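PDB 5G5S: protein argonaute from Methanocaldococcus jannaschii, which uses short single-stranded DNA guides to bind complementary target strands and slices the target DNA, possibly in defence against invading genetic elements. Local coordinates for residues Y553-N556 against I560-E563; I533-T538 against E705-G710. All blocks are in the same frame, centred on the assembly; numbering follows the deposited sequence.

In the fold
Strand 530-537 of the RNase H-like PIWI sheet carries half of contact 2, and helix 547-556, which follows it in the chain and packs on it, carries half of contact 1; the centres are 13 Å apart. Contact 1 closes the turn between helix 547-556 and strand 566-571; contact 2 joins strand 530-537 to helix 704-708 near the C-terminus, and along the chain contact 1 is nested in the loop it closes. They meet directly where Tyr-553 OH lies 2.6 Å from Glu-537 OE2, a probable hydrogen bond, and where Leu-554 CD2 packs on Gln-534 CG. Contact 1 is away from the annotated sites, whereas the Ile-533 side chain is about 8 Å from that of Ile-715, a metal-binding position inferred by similarity.

Contact 1. Residues Y553-N556 against I560-E563; sequences YLEN and IDME
Glu-555 and Leu-554, in the last turn of helix 547-556, meet Ile-560 and Met-562 where the chain turns back toward strand 566-571, part of the helix-to-strand connection in the RNase H-like PIWI fold. The side chain of Glu-555 can be followed outward. Its CB passes 4.1 Å from Ile-560 O; CG stands anti to the backbone N (chi1 -180°), and the bend at chi2 (67°) turns the carboxylate over the returning chain. There CD lies 3.6 Å from Ile-560 O, and OE1 accepts the N-H of Met-562 at 2.7 Å. That donor arrives on the syn side of OE1, tilted out of the carboxylate plane. OE2 comes no closer than 3.8 Å to Ile-560 O. The carboxylates of Asp-561 and Glu-563 also lie near that of Glu-555; these acids would tend to raise its proton affinity, an effect the N-H of Met-562 on OE1 probably offsets in part.

The backbone adds a second bond, from Ile-560 N to Leu-554 O (2.9 Å). On the buried side, Leu-554 divides its branches: CD2 runs alongside Ile-560, and CD1 approaches the thioether of Met-562. Met-503 on strand 501-506 touches both Leu-554 and Met-562, tying this turn to the central sheet. Met-562 bends at chi3, its SD resting 3.6 Å from Leu-554 CB and its CE 4.0 Å from Leu-554 CD1.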
# COMPACT_ATOMS: atom_id res chain seq x y z
N TYR A 553 2.83 -2.62 23.20
CA TYR A 553 1.39 -2.38 23.07
C TYR A 553 0.62 -3.69 22.85
O TYR A 553 -0.43 -3.89 23.46
CB TYR A 553 1.10 -1.38 21.93
CG TYR A 553 -0.35 -0.93 21.89
CD1 TYR A 553 -0.79 0.13 22.69
CD2 TYR A 553 -1.29 -1.59 21.11
CE1 TYR A 553 -2.13 0.51 22.71
CE2 TYR A 553 -2.63 -1.22 21.12
CZ TYR A 553 -3.04 -0.16 21.92
OH TYR A 553 -4.36 0.21 21.93
N LEU A 554 1.14 -4.58 21.96
CA LEU A 554 0.49 -5.86 21.66
C LEU A 554 0.45 -6.80 22.85
O LEU A 554 -0.53 -7.52 23.02
CB LEU A 554 1.14 -6.55 20.43
CG LEU A 554 1.05 -5.84 19.07
CD1 LEU A 554 1.93 -6.53 18.09
CD2 LEU A 554 -0.38 -5.79 18.55
N GLU A 555 1.51 -6.79 23.67
CA GLU A 555 1.65 -7.62 24.85
C GLU A 555 0.84 -7.08 26.05
O GLU A 555 0.11 -7.84 26.68
CB GLU A 555 3.16 -7.80 25.19
CG GLU A 555 3.48 -8.67 26.41
CD GLU A 555 3.15 -10.15 26.30
OE1 GLU A 555 3.67 -10.81 25.38
OE2 GLU A 555 2.37 -10.65 27.15
N ASN A 556 0.97 -5.77 26.34
CA ASN A 556 0.35 -5.10 27.50
C ASN A 556 -1.05 -4.52 27.33
O ASN A 556 -1.81 -4.51 28.31
CB ASN A 556 1.31 -4.06 28.08
CG ASN A 556 2.65 -4.60 28.51
OD1 ASN A 556 2.76 -5.55 29.29
ND2 ASN A 556 3.72 -3.96 28.04
N ILE A 560 -2.00 -9.94 23.47
CA ILE A 560 -1.45 -10.99 22.61
C ILE A 560 -0.20 -11.54 23.31
O ILE A 560 0.67 -10.76 23.72
CB ILE A 560 -1.17 -10.49 21.16
CG1 ILE A 560 -2.49 -10.09 20.44
CG2 ILE A 560 -0.40 -11.54 20.33
CD1 ILE A 560 -2.39 -8.93 19.50
N ASP A 561 -0.13 -12.87 23.51
CA ASP A 561 1.03 -13.50 24.13
C ASP A 561 2.16 -13.44 23.11
O ASP A 561 2.06 -13.98 22.01
CB ASP A 561 0.75 -14.95 24.59
CG ASP A 561 1.91 -15.68 25.26
OD1 ASP A 561 2.86 -15.00 25.73
OD2 ASP A 561 1.86 -16.93 25.34
N MET A 562 3.21 -12.70 23.45
CA MET A 562 4.33 -12.55 22.54
C MET A 562 5.66 -13.05 23.03
O MET A 562 6.70 -12.74 22.44
CB MET A 562 4.34 -11.16 21.92
CG MET A 562 3.48 -11.14 20.69
SD MET A 562 3.14 -9.52 20.12
CE MET A 562 4.71 -9.10 19.33
N GLU A 563 5.62 -13.89 24.08
CA GLU A 563 6.76 -14.53 24.71
C GLU A 563 6.92 -15.92 24.15
O GLU A 563 5.92 -16.59 23.85
CB GLU A 563 6.53 -14.62 26.22
CG GLU A 563 6.24 -13.29 26.89
CD GLU A 563 6.10 -13.29 28.40
OE1 GLU A 563 6.04 -14.39 29.01
OE2 GLU A 563 6.04 -12.18 28.98

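Contact 2. Residues I533-T538 against E705-G710; sequences IQPIET and ELLKHG
Ile-533 and Leu-707 bury the greater part of this interface, where strand 530-537 of the RNase H-like PIWI sheet meets the short helix 704-708. The helix ends in a Schellman motif, with Gly-710 taking the positive phi (72°) that leaves the helical path. Each of the two leading residues offers backbone as well as side chain. Ile-533 N donates to Leu-707 O at 3.0 Å; the donor stands above the carbonyl plane, 40° out of it, away from the lone-pair directions. The same oxygen also takes a weak bond from Gly-710 N, so the helix end and the strand share one acceptor. In return, Leu-707 CB presses against the backbone carbonyl of the strand, 3.2 Å from Ile-533 O.

The side chains of Ile-533 and Leu-707 cross at about a right angle, CG2 of Ile-533 meeting CD2 of Leu-707 at 3.7 Å. The other branch of Ile-533 serves the helix end: CG1 is anti to the carbonyl carbon (chi1 -55°), and it carries CD1 to the main chain of Gly-710. Phe-692 of helix 684-697 touches Ile-533, Pro-535 and Leu-707, joining the same apolar cluster.

Just beyond the interface, the helix end is braced by His-709. Its main-chain N and its ring ND1 reach Glu-705 O from opposite faces of the carbonyl plane, the ring bond being 3.0 Å. Farther along the strand, the ring of Pro-535 extends the apolar contact, with its CG 4.0 Å from Leu-707 CD1.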
# COMPACT_ATOMS: atom_id res chain seq x y z
N ILE A 533 -7.04 -7.88 13.89
CA ILE A 533 -6.88 -6.64 13.14
C ILE A 533 -6.78 -5.66 14.33
O ILE A 533 -7.79 -5.30 14.94
CB ILE A 533 -8.01 -6.33 12.15
CG1 ILE A 533 -8.21 -7.50 11.15
CG2 ILE A 533 -7.72 -5.00 11.43
CD1 ILE A 533 -9.55 -7.48 10.39
N GLN A 534 -5.54 -5.39 14.75
CA GLN A 534 -5.24 -4.60 15.93
C GLN A 534 -4.91 -3.13 15.70
O GLN A 534 -3.76 -2.83 15.36
CB GLN A 534 -4.11 -5.29 16.74
CG GLN A 534 -4.12 -4.99 18.23
CD GLN A 534 -5.46 -5.29 18.86
OE1 GLN A 534 -5.92 -6.44 18.90
NE2 GLN A 534 -6.14 -4.24 19.30
N PRO A 535 -5.84 -2.18 15.98
CA PRO A 535 -5.47 -0.75 15.92
C PRO A 535 -4.42 -0.45 16.99
O PRO A 535 -4.44 -1.06 18.05
CB PRO A 535 -6.79 -0.02 16.24
CG PRO A 535 -7.87 -1.05 16.14
CD PRO A 535 -7.23 -2.35 16.47
N ILE A 536 -3.47 0.45 16.69
CA ILE A 536 -2.41 0.82 17.64
C ILE A 536 -2.54 2.29 18.00
O ILE A 536 -2.54 3.14 17.10
CB ILE A 536 -0.96 0.47 17.13
CG1 ILE A 536 -0.82 -0.96 16.51
CG2 ILE A 536 0.12 0.79 18.18
CD1 ILE A 536 -1.07 -2.17 17.45
N GLU A 537 -2.65 2.58 19.31
CA GLU A 537 -2.71 3.95 19.85
C GLU A 537 -1.29 4.50 19.85
O GLU A 537 -0.37 3.74 20.16
CB GLU A 537 -3.22 3.95 21.29
CG GLU A 537 -4.67 3.53 21.47
CD GLU A 537 -5.07 3.35 22.92
OE1 GLU A 537 -5.13 4.37 23.65
OE2 GLU A 537 -5.34 2.20 23.32
N THR A 538 -1.11 5.80 19.55
CA THR A 538 0.22 6.44 19.57
C THR A 538 0.75 6.53 21.02
O THR A 538 -0.06 6.70 21.93
CB THR A 538 0.22 7.81 18.88
OG1 THR A 538 -0.77 8.63 19.47
CG2 THR A 538 0.04 7.72 17.38
N GLU A 705 -15.02 -5.92 18.63
CA GLU A 705 -15.41 -7.33 18.59
C GLU A 705 -15.14 -7.94 17.22
O GLU A 705 -14.58 -9.04 17.14
CB GLU A 705 -16.88 -7.52 19.00
N LEU A 706 -15.51 -7.20 16.14
CA LEU A 706 -15.33 -7.63 14.75
C LEU A 706 -13.87 -7.71 14.34
O LEU A 706 -13.52 -8.65 13.64
CB LEU A 706 -16.12 -6.76 13.75
CG LEU A 706 -17.64 -6.67 13.88
CD1 LEU A 706 -18.22 -6.08 12.63
CD2 LEU A 706 -18.30 -8.02 14.17
N LEU A 707 -13.04 -6.74 14.75
CA LEU A 707 -11.60 -6.73 14.42
C LEU A 707 -10.84 -7.85 15.14
O LEU A 707 -9.91 -8.41 14.57
CB LEU A 707 -10.96 -5.35 14.72
CG LEU A 707 -11.51 -4.15 13.93
CD1 LEU A 707 -11.02 -2.86 14.52
CD2 LEU A 707 -11.18 -4.24 12.46
N LYS A 708 -11.27 -8.18 16.37
CA LYS A 708 -10.74 -9.27 17.19
C LYS A 708 -11.01 -10.61 16.49
O LYS A 708 -10.19 -11.53 16.57
CB LYS A 708 -11.44 -9.26 18.57
CG LYS A 708 -10.78 -10.17 19.60
CD LYS A 708 -11.41 -10.05 20.97
CE LYS A 708 -10.60 -10.80 22.00
NZ LYS A 708 -11.24 -10.76 23.35
N HIS A 709 -12.17 -10.71 15.81
CA HIS A 709 -12.60 -11.88 15.06
C HIS A 709 -12.13 -11.87 13.60
O HIS A 709 -12.44 -12.79 12.85
CB HIS A 709 -14.11 -12.09 15.19
CG HIS A 709 -14.48 -12.74 16.48
ND1 HIS A 709 -14.67 -12.00 17.64
CD2 HIS A 709 -14.66 -14.05 16.77
CE1 HIS A 709 -14.98 -12.87 18.58
NE2 HIS A 709 -14.99 -14.12 18.10
N GLY A 710 -11.38 -10.84 13.22
CA GLY A 710 -10.80 -10.70 11.89
C GLY A 710 -11.75 -10.38 10.74
O GLY A 710 -11.44 -10.72 9.60